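Local coordinates for chitinase (Paenibacillus sp. FPU-7, PDB 5GZT), which probably hydrolyses internal beta-1,4 linkages between N-acetylglucosamine units of chitin and chitodextrins, as an endo-acting enzyme with two family 18 glycosidase regions, at residues Lys103-Val108 / Ile122-Lys127; Tyr450-Ile455 / Leu476-Leu481; Gly934-Leu939 / Tyr961-Ser966. All blocks are in the same frame, centred on the assembly; numbering follows the deposited sequence.

Interaction 1 of 3, residues Lys103-Val108 / Ile122-Lys127; sequences KDAVIV and IKTQIK
With chi1 at 175°, Val106 turns CG1 to the side of its carbonyl carbon, where the extended chain of Lys127 passes; the two side chains cross obliquely, and CD of Lys127 rests on CG1 of Val106 at 3.8 Å. The lysine thus touches the valine through its methylenes, along the face of the sheet that also carries Val108 and Gln125. Beneath them the backbones form a parallel ladder in register. Ile107 N donates to Gln125 O at 2.9 Å, and Ile107 O receives Lys127 N at 2.8 Å, while Gln125 N reaches Ala105 O over a longer 3.2 Å. These strands, 106-109 and 125-127, are neighbours in a nine-stranded parallel sheet whose order across the sheet is the order along the chain, as in a parallel beta-helix, where each turn adds a rung to the same face. On the buried face Ile107 CB meets Ile126 CG1 at 4.2 Å, and Val98 of strand 92-98 packs against Ala105, Ile107, Ile122 and Thr124. Before the ladder begins, water takes over: one molecule accepts from Asp104 N and donates to Lys123 O. A second links Asp104 O to the Gln125 side chain, donating to OE1 of Gln125 at 3.0 Å.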
loop_
_atom_site.group_PDB
_atom_site.type_symbol
_atom_site.label_atom_id
_atom_site.label_comp_id
_atom_site.label_asym_id
_atom_site.label_seq_id
_atom_site.Cartn_x
_atom_site.Cartn_y
_atom_site.Cartn_z
ATOM N N LYS B 103 -2.483 -17.908 -67.186
ATOM C CA LYS B 103 -2.081 -19.301 -67.165
ATOM C C LYS B 103 -0.549 -19.424 -67.324
ATOM O O LYS B 103 0.026 -18.763 -68.179
ATOM C CB LYS B 103 -2.768 -20.055 -68.310
ATOM C CG LYS B 103 -2.465 -21.546 -68.350
ATOM C CD LYS B 103 -3.211 -22.328 -67.265
ATOM C CE LYS B 103 -2.721 -23.781 -67.181
ATOM N NZ LYS B 103 -2.994 -24.599 -68.401
ATOM N N ASP B 104 0.079 -20.250 -66.481
ATOM C CA ASP B 104 1.555 -20.469 -66.520
ATOM C C ASP B 104 2.330 -19.193 -66.318
ATOM O O ASP B 104 3.447 -19.063 -66.795
ATOM C CB ASP B 104 1.983 -21.062 -67.870
ATOM C CG ASP B 104 1.427 -22.455 -68.117
ATOM O OD1 ASP B 104 1.271 -23.200 -67.143
ATOM O OD2 ASP B 104 1.209 -22.810 -69.310
ATOM N N ALA B 105 1.739 -18.229 -65.639
ATOM C CA ALA B 105 2.435 -16.966 -65.331
ATOM C C ALA B 105 3.871 -17.209 -64.736
ATOM O O ALA B 105 4.070 -18.167 -63.987
ATOM C CB ALA B 105 1.618 -16.105 -64.377
ATOM N N VAL B 106 4.851 -16.381 -65.121
ATOM C CA VAL B 106 6.178 -16.419 -64.452
ATOM C C VAL B 106 6.489 -15.024 -64.053
ATOM O O VAL B 106 6.338 -14.103 -64.888
ATOM C CB VAL B 106 7.304 -16.877 -65.437
ATOM C CG1 VAL B 106 8.697 -16.797 -64.773
ATOM C CG2 VAL B 106 6.996 -18.292 -65.953
ATOM N N ILE B 107 6.989 -14.876 -62.820
ATOM C CA ILE B 107 7.318 -13.591 -62.289
ATOM C C ILE B 107 8.806 -13.719 -61.910
ATOM O O ILE B 107 9.158 -14.574 -61.077
ATOM C CB ILE B 107 6.550 -13.253 -61.022
ATOM C CG1 ILE B 107 5.027 -13.346 -61.213
ATOM C CG2 ILE B 107 6.929 -11.859 -60.597
ATOM C CD1 ILE B 107 4.391 -12.235 -62.075
ATOM N N VAL B 108 9.656 -12.864 -62.487
ATOM C CA VAL B 108 11.133 -12.924 -62.230
ATOM C C VAL B 108 11.495 -11.687 -61.447
ATOM O O VAL B 108 11.369 -10.535 -62.000
ATOM C CB VAL B 108 11.964 -12.947 -63.513
ATOM C CG1 VAL B 108 13.455 -13.220 -63.168
ATOM C CG2 VAL B 108 11.369 -13.917 -64.543
ATOM N N ILE B 122 -3.537 -17.752 -59.675
ATOM C CA ILE B 122 -3.225 -18.799 -60.642
ATOM C C ILE B 122 -1.846 -19.408 -60.225
ATOM O O ILE B 122 -1.069 -18.764 -59.556
ATOM C CB ILE B 122 -3.131 -18.203 -62.102
ATOM C CG1 ILE B 122 -3.068 -19.237 -63.251
ATOM C CG2 ILE B 122 -1.852 -17.377 -62.220
ATOM C CD1 ILE B 122 -4.213 -20.236 -63.363
ATOM N N LYS B 123 -1.600 -20.668 -60.532
ATOM C CA LYS B 123 -0.309 -21.309 -60.199
ATOM C C LYS B 123 0.798 -20.551 -60.950
ATOM O O LYS B 123 0.734 -20.419 -62.196
ATOM C CB LYS B 123 -0.303 -22.793 -60.576
ATOM C CG LYS B 123 1.017 -23.465 -60.187
ATOM C CD LYS B 123 0.983 -24.927 -60.534
ATOM C CE LYS B 123 2.226 -25.623 -60.065
ATOM N NZ LYS B 123 2.072 -27.109 -60.144
ATOM N N THR B 124 1.706 -19.991 -60.152
ATOM C CA THR B 124 2.692 -19.037 -60.619
ATOM C C THR B 124 4.069 -19.488 -60.233
ATOM O O THR B 124 4.298 -19.977 -59.106
ATOM C CB THR B 124 2.510 -17.626 -60.001
ATOM O OG1 THR B 124 2.607 -17.695 -58.573
ATOM C CG2 THR B 124 1.192 -17.038 -60.380
ATOM N N GLN B 125 5.004 -19.307 -61.149
ATOM C CA GLN B 125 6.421 -19.549 -60.826
ATOM C C GLN B 125 7.094 -18.214 -60.544
ATOM O O GLN B 125 7.179 -17.391 -61.440
ATOM C CB GLN B 125 7.108 -20.230 -61.985
ATOM C CG GLN B 125 6.636 -21.664 -62.179
ATOM C CD GLN B 125 7.369 -22.382 -63.320
ATOM O OE1 GLN B 125 7.146 -22.103 -64.513
ATOM N NE2 GLN B 125 8.272 -23.279 -62.947
ATOM N N ILE B 126 7.631 -18.044 -59.337
ATOM C CA ILE B 126 8.295 -16.816 -58.964
ATOM C C ILE B 126 9.786 -17.189 -58.840
ATOM O O ILE B 126 10.179 -18.099 -58.066
ATOM C CB ILE B 126 7.834 -16.192 -57.636
ATOM C CG1 ILE B 126 6.303 -15.806 -57.702
ATOM C CG2 ILE B 126 8.654 -14.924 -57.273
ATOM C CD1 ILE B 126 5.385 -16.950 -57.299
ATOM N N LYS B 127 10.581 -16.453 -59.600
ATOM C CA LYS B 127 12.000 -16.739 -59.788
ATOM C C LYS B 127 12.800 -15.558 -59.326
ATOM O O LYS B 127 12.336 -14.390 -59.410
ATOM C CB LYS B 127 12.279 -16.906 -61.297
ATOM C CG LYS B 127 11.520 -18.090 -61.905
ATOM C CD LYS B 127 11.856 -18.403 -63.361
ATOM C CE LYS B 127 11.015 -19.665 -63.761
ATOM N NZ LYS B 127 11.068 -20.070 -65.202
HETATM O O HOH W 1 -0.575 -21.706 -64.176
HETATM O O HOH W 2 5.029 -21.319 -66.423
#

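Interaction 2 of 3, residues Tyr450-Ile455 / Leu476-Leu481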
loop_
_atom_site.group_PDB
_atom_site.type_symbol
_atom_site.label_atom_id
_atom_site.label_comp_id
_atom_site.label_asym_id
_atom_site.label_seq_id
_atom_site.Cartn_x
_atom_site.Cartn_y
_atom_site.Cartn_z
ATOM N N TYR B 450 15.606 4.786 -8.228
ATOM C CA TYR B 450 14.466 4.346 -9.078
ATOM C C TYR B 450 13.122 5.027 -8.703
ATOM O O TYR B 450 12.831 5.201 -7.522
ATOM C CB TYR B 450 14.309 2.822 -8.998
ATOM C CG TYR B 450 13.155 2.370 -9.856
ATOM C CD1 TYR B 450 13.263 2.369 -11.260
ATOM C CD2 TYR B 450 11.936 2.002 -9.271
ATOM C CE1 TYR B 450 12.209 1.972 -12.084
ATOM C CE2 TYR B 450 10.870 1.606 -10.077
ATOM C CZ TYR B 450 10.973 1.588 -11.466
ATOM O OH TYR B 450 9.835 1.243 -12.243
ATOM N N TYR B 451 12.368 5.450 -9.704
ATOM C CA TYR B 451 11.084 6.195 -9.561
ATOM C C TYR B 451 9.942 5.344 -10.124
ATOM O O TYR B 451 10.052 4.800 -11.233
ATOM C CB TYR B 451 11.081 7.569 -10.306
ATOM C CG TYR B 451 12.269 8.447 -9.906
ATOM C CD1 TYR B 451 12.481 8.761 -8.568
ATOM C CD2 TYR B 451 13.225 8.895 -10.865
ATOM C CE1 TYR B 451 13.584 9.515 -8.173
ATOM C CE2 TYR B 451 14.367 9.652 -10.479
ATOM C CZ TYR B 451 14.542 9.951 -9.134
ATOM O OH TYR B 451 15.590 10.696 -8.657
ATOM N N GLU B 452 8.831 5.297 -9.383
ATOM C CA GLU B 452 7.622 4.575 -9.786
ATOM C C GLU B 452 6.734 5.421 -10.679
ATOM O O GLU B 452 6.657 6.619 -10.532
ATOM C CB GLU B 452 6.812 4.144 -8.551
ATOM C CG GLU B 452 7.388 3.036 -7.698
ATOM C CD GLU B 452 6.339 2.423 -6.713
ATOM O OE1 GLU B 452 5.346 3.115 -6.407
ATOM O OE2 GLU B 452 6.505 1.260 -6.225
ATOM N N LEU B 453 6.065 4.787 -11.612
ATOM C CA LEU B 453 5.001 5.409 -12.363
ATOM C C LEU B 453 3.779 4.495 -12.298
ATOM O O LEU B 453 3.874 3.279 -12.557
ATOM C CB LEU B 453 5.373 5.594 -13.813
ATOM C CG LEU B 453 4.344 6.325 -14.643
ATOM C CD1 LEU B 453 4.202 7.795 -14.232
ATOM C CD2 LEU B 453 4.713 6.227 -16.093
ATOM N N ALA B 454 2.622 5.073 -11.966
ATOM C CA ALA B 454 1.395 4.291 -11.717
ATOM C C ALA B 454 0.209 5.097 -12.109
ATOM O O ALA B 454 0.315 6.316 -12.295
ATOM C CB ALA B 454 1.319 3.846 -10.237
ATOM N N ILE B 455 -0.912 4.427 -12.317
ATOM C CA ILE B 455 -2.164 5.093 -12.506
ATOM C C ILE B 455 -3.241 4.530 -11.587
ATOM O O ILE B 455 -3.108 3.395 -11.099
ATOM C CB ILE B 455 -2.680 4.999 -13.957
ATOM C CG1 ILE B 455 -3.076 3.569 -14.353
ATOM C CG2 ILE B 455 -1.620 5.598 -14.883
ATOM C CD1 ILE B 455 -3.773 3.488 -15.696
ATOM N N LEU B 476 4.117 1.112 -16.641
ATOM C CA LEU B 476 3.566 1.278 -15.265
ATOM C C LEU B 476 4.111 0.273 -14.271
ATOM O O LEU B 476 4.142 -0.870 -14.566
ATOM C CB LEU B 476 2.030 1.166 -15.346
ATOM C CG LEU B 476 1.385 2.140 -16.326
ATOM C CD1 LEU B 476 -0.090 1.890 -16.516
ATOM C CD2 LEU B 476 1.613 3.586 -15.934
ATOM N N ASP B 477 4.564 0.668 -13.097
ATOM C CA ASP B 477 4.807 -0.328 -12.043
ATOM C C ASP B 477 3.550 -1.127 -11.596
ATOM O O ASP B 477 3.636 -2.335 -11.206
ATOM C CB ASP B 477 5.432 0.330 -10.814
ATOM C CG ASP B 477 6.836 0.895 -11.094
ATOM O OD1 ASP B 477 6.868 1.963 -11.748
ATOM O OD2 ASP B 477 7.843 0.290 -10.603
ATOM N N TYR B 478 2.403 -0.451 -11.612
ATOM C CA TYR B 478 1.100 -1.084 -11.320
ATOM C C TYR B 478 -0.039 -0.200 -11.690
ATOM O O TYR B 478 0.116 1.032 -11.905
ATOM C CB TYR B 478 1.045 -1.498 -9.841
ATOM C CG TYR B 478 1.475 -0.409 -8.909
ATOM C CD1 TYR B 478 2.792 -0.206 -8.632
ATOM C CD2 TYR B 478 0.527 0.419 -8.245
ATOM C CE1 TYR B 478 3.220 0.805 -7.784
ATOM C CE2 TYR B 478 0.949 1.416 -7.348
ATOM C CZ TYR B 478 2.279 1.639 -7.144
ATOM O OH TYR B 478 2.721 2.604 -6.264
ATOM N N ILE B 479 -1.197 -0.840 -11.841
ATOM C CA ILE B 479 -2.466 -0.175 -11.964
ATOM C C ILE B 479 -3.220 -0.304 -10.611
ATOM O O ILE B 479 -3.448 -1.410 -10.094
ATOM C CB ILE B 479 -3.282 -0.754 -13.112
ATOM C CG1 ILE B 479 -2.517 -0.569 -14.454
ATOM C CG2 ILE B 479 -4.622 -0.056 -13.201
ATOM C CD1 ILE B 479 -3.163 -1.271 -15.600
ATOM N N ASN B 480 -3.573 0.852 -10.057
ATOM C CA ASN B 480 -4.505 0.960 -8.908
ATOM C C ASN B 480 -5.971 0.892 -9.313
ATOM O O ASN B 480 -6.508 1.866 -9.851
ATOM C CB ASN B 480 -4.263 2.257 -8.189
ATOM C CG ASN B 480 -2.861 2.384 -7.715
ATOM O OD1 ASN B 480 -2.123 3.233 -8.199
ATOM N ND2 ASN B 480 -2.482 1.587 -6.741
ATOM N N LEU B 481 -6.622 -0.251 -9.097
ATOM C CA LEU B 481 -7.987 -0.419 -9.558
ATOM C C LEU B 481 -9.005 0.180 -8.606
ATOM O O LEU B 481 -9.062 -0.191 -7.439
ATOM C CB LEU B 481 -8.329 -1.875 -9.774
ATOM C CG LEU B 481 -7.559 -2.719 -10.773
ATOM C CD1 LEU B 481 -7.926 -4.208 -10.567
ATOM C CD2 LEU B 481 -7.943 -2.228 -12.171
#
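Asp477 OD2 is held by two hydroxyls, those of Tyr450 and Thr252. Tyr450 OH donates to Asp477 OD2 at 2.8 Å, on the syn side but tilted from the carboxylate plane, and the oxygen lies near the plane of the tyrosine ring; Thr252 OG1 supplies the further hydrogen bond. The other oxygen of Asp477, OD1, is met on the anti side by Leu453 N at 2.9 Å, with the donor 35° out of the carboxylate plane. The same aspartate donates its backbone N to Leu453 O at 2.8 Å, so that Leu453 is held through both its N-H and its carbonyl by one residue, and the carboxylate is fixed in rotation.

Next to it, Glu452 OE1 receives the hydroxyl of Tyr478 at 2.7 Å, carboxylate and ring standing 71° apart, while Glu452 OE2 is bonded to His303. Tyr478 has CG between its backbone N and carbonyl carbon (chi1 48°), which swings the ring back across the neighbouring strand; CB of Ala454 then sits over one ring face, 4.0 Å from the centroid, in a CH-pi contact. Away from these polar groups, Leu476 lays CD2 against CG2 of Ile455 at 4.0 Å, and Ile455 CG1 runs alongside CG2 of Ile479. Further along, Asn480 N donates to Ile455 O at 2.8 Å. Helix 425-447 packs on Ile455 through Phe429. Strands 452-457 and 478-481 are consecutive parallel staves of the TIM barrel of a family 18 glycosidase, joined from the loops before them into the strands.

Interaction 3 of 3, residues Gly934-Leu939 / Tyr961-Ser966; sequences GKYYEL and YLDYMS. With PO4 (phosphate ion), chain D.
Tyr936 and Asp963 meet where strands 938-943 and 964-967, parallel neighbours in the TIM barrel of the second family 18 region, are about to begin. The hydroxyl of Tyr936 donates to the syn lone pair of Asp963 OD2 at 2.9 Å, while Leu939 N reaches OD1 from the anti side at 3.0 Å. Asp963 N returns a bond to Leu939 O, so side chain and backbone of the aspartate together hold Leu939. Were Asp963 replaced by an alanine, the Tyr936 hydroxyl and Leu939 N would probably lose this acceptor, leaving the tyrosine ring freer to turn.

The tight part lies inward. There Tyr964, its CG between the backbone N and the carbonyl carbon (chi1 42°), sends its hydroxyl to Glu938 OE1 at 2.7 Å, and CG of Leu939 packs on CD2 of Leu962 at 3.9 Å, with Phe922 of helix 911-933 also against Leu939. The carboxylates of Glu938 and Asp963 are stacked, their planes 27° apart; a water donating to Glu938 OE2 and Asp963 OD2 would be expected to ease the repulsion between them, and His790 also bonds to OE2.

The outer end is looser and exposed. Lys935 lays its CG over one face of the Tyr937 ring and turns toward a phosphate ion, probably from the crystallisation liquor, that His883 also binds. Tyr937 OH approaches the phosphate suspiciously closely, and the exact length of that bond is doubtful. Lys935 NZ, also forming a salt bridge with Asp888, donates to phosphate O4 at 2.8 Å.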
loop_
_atom_site.group_PDB
_atom_site.type_symbol
_atom_site.label_atom_id
_atom_site.label_comp_id
_atom_site.label_asym_id
_atom_site.label_seq_id
_atom_site.Cartn_x
_atom_site.Cartn_y
_atom_site.Cartn_z
ATOM N N GLY B 934 -5.377 -16.403 63.070
ATOM C CA GLY B 934 -6.810 -16.072 62.898
ATOM C C GLY B 934 -7.090 -14.931 61.935
ATOM O O GLY B 934 -7.990 -14.129 62.179
ATOM N N LYS B 935 -6.317 -14.822 60.841
ATOM C CA LYS B 935 -6.534 -13.708 59.920
ATOM C C LYS B 935 -5.860 -13.953 58.563
ATOM O O LYS B 935 -5.210 -14.945 58.390
ATOM C CB LYS B 935 -6.101 -12.353 60.514
ATOM C CG LYS B 935 -4.653 -11.937 60.508
ATOM C CD LYS B 935 -4.408 -10.582 61.252
ATOM C CE LYS B 935 -4.141 -9.352 60.322
ATOM N NZ LYS B 935 -3.135 -8.250 60.777
ATOM N N TYR B 936 -6.041 -13.035 57.641
ATOM C CA TYR B 936 -5.543 -13.215 56.285
ATOM C C TYR B 936 -4.456 -12.177 56.123
ATOM O O TYR B 936 -4.695 -10.960 56.425
ATOM C CB TYR B 936 -6.665 -12.979 55.260
ATOM C CG TYR B 936 -6.049 -13.087 53.852
ATOM C CD1 TYR B 936 -5.732 -14.364 53.319
ATOM C CD2 TYR B 936 -5.789 -11.957 53.115
ATOM C CE1 TYR B 936 -5.145 -14.521 52.062
ATOM C CE2 TYR B 936 -5.219 -12.056 51.811
ATOM C CZ TYR B 936 -4.875 -13.335 51.320
ATOM O OH TYR B 936 -4.307 -13.436 50.113
ATOM N N TYR B 937 -3.297 -12.607 55.590
ATOM C CA TYR B 937 -2.247 -11.677 55.227
ATOM C C TYR B 937 -2.077 -11.607 53.696
ATOM O O TYR B 937 -2.018 -12.628 53.031
ATOM C CB TYR B 937 -0.903 -12.095 55.847
ATOM C CG TYR B 937 -0.975 -12.062 57.389
ATOM C CD1 TYR B 937 -0.822 -10.846 58.084
ATOM C CD2 TYR B 937 -1.054 -13.217 58.126
ATOM C CE1 TYR B 937 -0.829 -10.770 59.459
ATOM C CE2 TYR B 937 -1.128 -13.145 59.563
ATOM C CZ TYR B 937 -0.973 -11.918 60.212
ATOM O OH TYR B 937 -1.050 -11.789 61.642
ATOM N N GLU B 938 -1.971 -10.380 53.170
ATOM C CA GLU B 938 -1.797 -10.152 51.734
ATOM C C GLU B 938 -0.357 -10.305 51.375
ATOM O O GLU B 938 0.552 -10.024 52.187
ATOM C CB GLU B 938 -2.240 -8.697 51.351
ATOM C CG GLU B 938 -3.739 -8.448 51.396
ATOM C CD GLU B 938 -4.122 -7.080 50.837
ATOM O OE1 GLU B 938 -3.244 -6.280 50.543
ATOM O OE2 GLU B 938 -5.371 -6.855 50.647
ATOM N N LEU B 939 -0.144 -10.674 50.135
ATOM C CA LEU B 939 1.151 -10.616 49.457
ATOM C C LEU B 939 0.967 -9.910 48.108
ATOM O O LEU B 939 0.103 -10.330 47.330
ATOM C CB LEU B 939 1.685 -12.022 49.234
ATOM C CG LEU B 939 3.029 -12.160 48.508
ATOM C CD1 LEU B 939 4.118 -11.568 49.380
ATOM C CD2 LEU B 939 3.384 -13.611 48.236
ATOM N N TYR B 961 -0.022 -16.406 43.454
ATOM C CA TYR B 961 0.472 -16.182 44.832
ATOM C C TYR B 961 0.113 -14.793 45.372
ATOM O O TYR B 961 0.405 -14.553 46.522
ATOM C CB TYR B 961 2.012 -16.310 44.750
ATOM C CG TYR B 961 2.449 -17.683 44.209
ATOM C CD1 TYR B 961 1.960 -18.868 44.738
ATOM C CD2 TYR B 961 3.333 -17.784 43.139
ATOM C CE1 TYR B 961 2.350 -20.116 44.241
ATOM C CE2 TYR B 961 3.719 -19.053 42.600
ATOM C CZ TYR B 961 3.230 -20.182 43.165
ATOM O OH TYR B 961 3.635 -21.400 42.654
ATOM N N LEU B 962 -0.376 -13.879 44.488
ATOM C CA LEU B 962 -0.488 -12.484 44.742
ATOM C C LEU B 962 -1.905 -12.009 44.924
ATOM O O LEU B 962 -2.812 -12.454 44.223
ATOM C CB LEU B 962 0.120 -11.657 43.601
ATOM C CG LEU B 962 1.652 -11.947 43.448
ATOM C CD1 LEU B 962 2.168 -11.150 42.277
ATOM C CD2 LEU B 962 2.428 -11.623 44.680
ATOM N N ASP B 963 -2.154 -11.107 45.865
ATOM C CA ASP B 963 -3.420 -10.433 45.913
ATOM C C ASP B 963 -3.583 -9.470 44.727
ATOM O O ASP B 963 -4.640 -9.337 44.194
ATOM C CB ASP B 963 -3.579 -9.709 47.244
ATOM C CG ASP B 963 -3.755 -10.679 48.376
ATOM O OD1 ASP B 963 -2.752 -11.245 48.817
ATOM O OD2 ASP B 963 -4.896 -10.959 48.768
ATOM N N TYR B 964 -2.518 -8.805 44.319
ATOM C CA TYR B 964 -2.539 -7.932 43.156
ATOM C C TYR B 964 -1.085 -7.589 42.866
ATOM O O TYR B 964 -0.172 -7.807 43.751
ATOM C CB TYR B 964 -3.408 -6.634 43.406
ATOM C CG TYR B 964 -3.166 -6.052 44.801
ATOM C CD1 TYR B 964 -2.167 -5.156 45.017
ATOM C CD2 TYR B 964 -3.876 -6.454 45.882
ATOM C CE1 TYR B 964 -1.862 -4.712 46.295
ATOM C CE2 TYR B 964 -3.622 -5.939 47.141
ATOM C CZ TYR B 964 -2.619 -5.093 47.350
ATOM O OH TYR B 964 -2.271 -4.606 48.628
ATOM N N MET B 965 -0.871 -6.996 41.688
ATOM C CA MET B 965 0.388 -6.354 41.259
ATOM C C MET B 965 0.097 -4.875 41.164
ATOM O O MET B 965 -0.850 -4.527 40.456
ATOM C CB MET B 965 0.798 -6.864 39.869
ATOM C CG MET B 965 0.929 -8.367 39.837
ATOM S SD MET B 965 1.353 -8.802 38.155
ATOM C CE MET B 965 1.370 -10.571 38.338
ATOM N N SER B 966 0.861 -4.021 41.845
ATOM C CA SER B 966 0.722 -2.576 41.747
ATOM C C SER B 966 1.593 -2.162 40.586
ATOM O O SER B 966 2.845 -2.191 40.710
ATOM C CB SER B 966 1.138 -1.895 43.058
ATOM O OG SER B 966 0.218 -2.177 44.112
HETATM P P PO4 D . 0.028 -8.761 62.998
HETATM O O1 PO4 D . 1.107 -8.477 61.940
HETATM O O2 PO4 D . 0.732 -9.743 63.850
HETATM O O3 PO4 D . -0.284 -7.492 63.632
HETATM O O4 PO4 D . -1.208 -9.441 62.373
HETATM O O HOH W 3 -6.619 -8.504 49.075
#

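In the fold
Interactions 2 and 3 are equivalent contacts in two family 18 barrels: each joins a strand to the next parallel one, with a Tyr-Asp bond, a Glu-Tyr bond and an aspartate gripping a leucine backbone. Both are buried, but interaction 2 runs further along its strands and adds more apolar packing, around isoleucines, whereas interaction 3 has an exposed end of its first segment beside a phosphate. Interaction 1 differs in kind. It lies in the N-terminal parallel-sheet region, only partly buried, and depends on backbone rungs, water bridges and aliphatic contacts instead of buried carboxylates. None touches another: the centres of interactions 1 and 3 are about 113 Å apart, on opposite sides of the chain's centre, with interaction 2 nearer that centre.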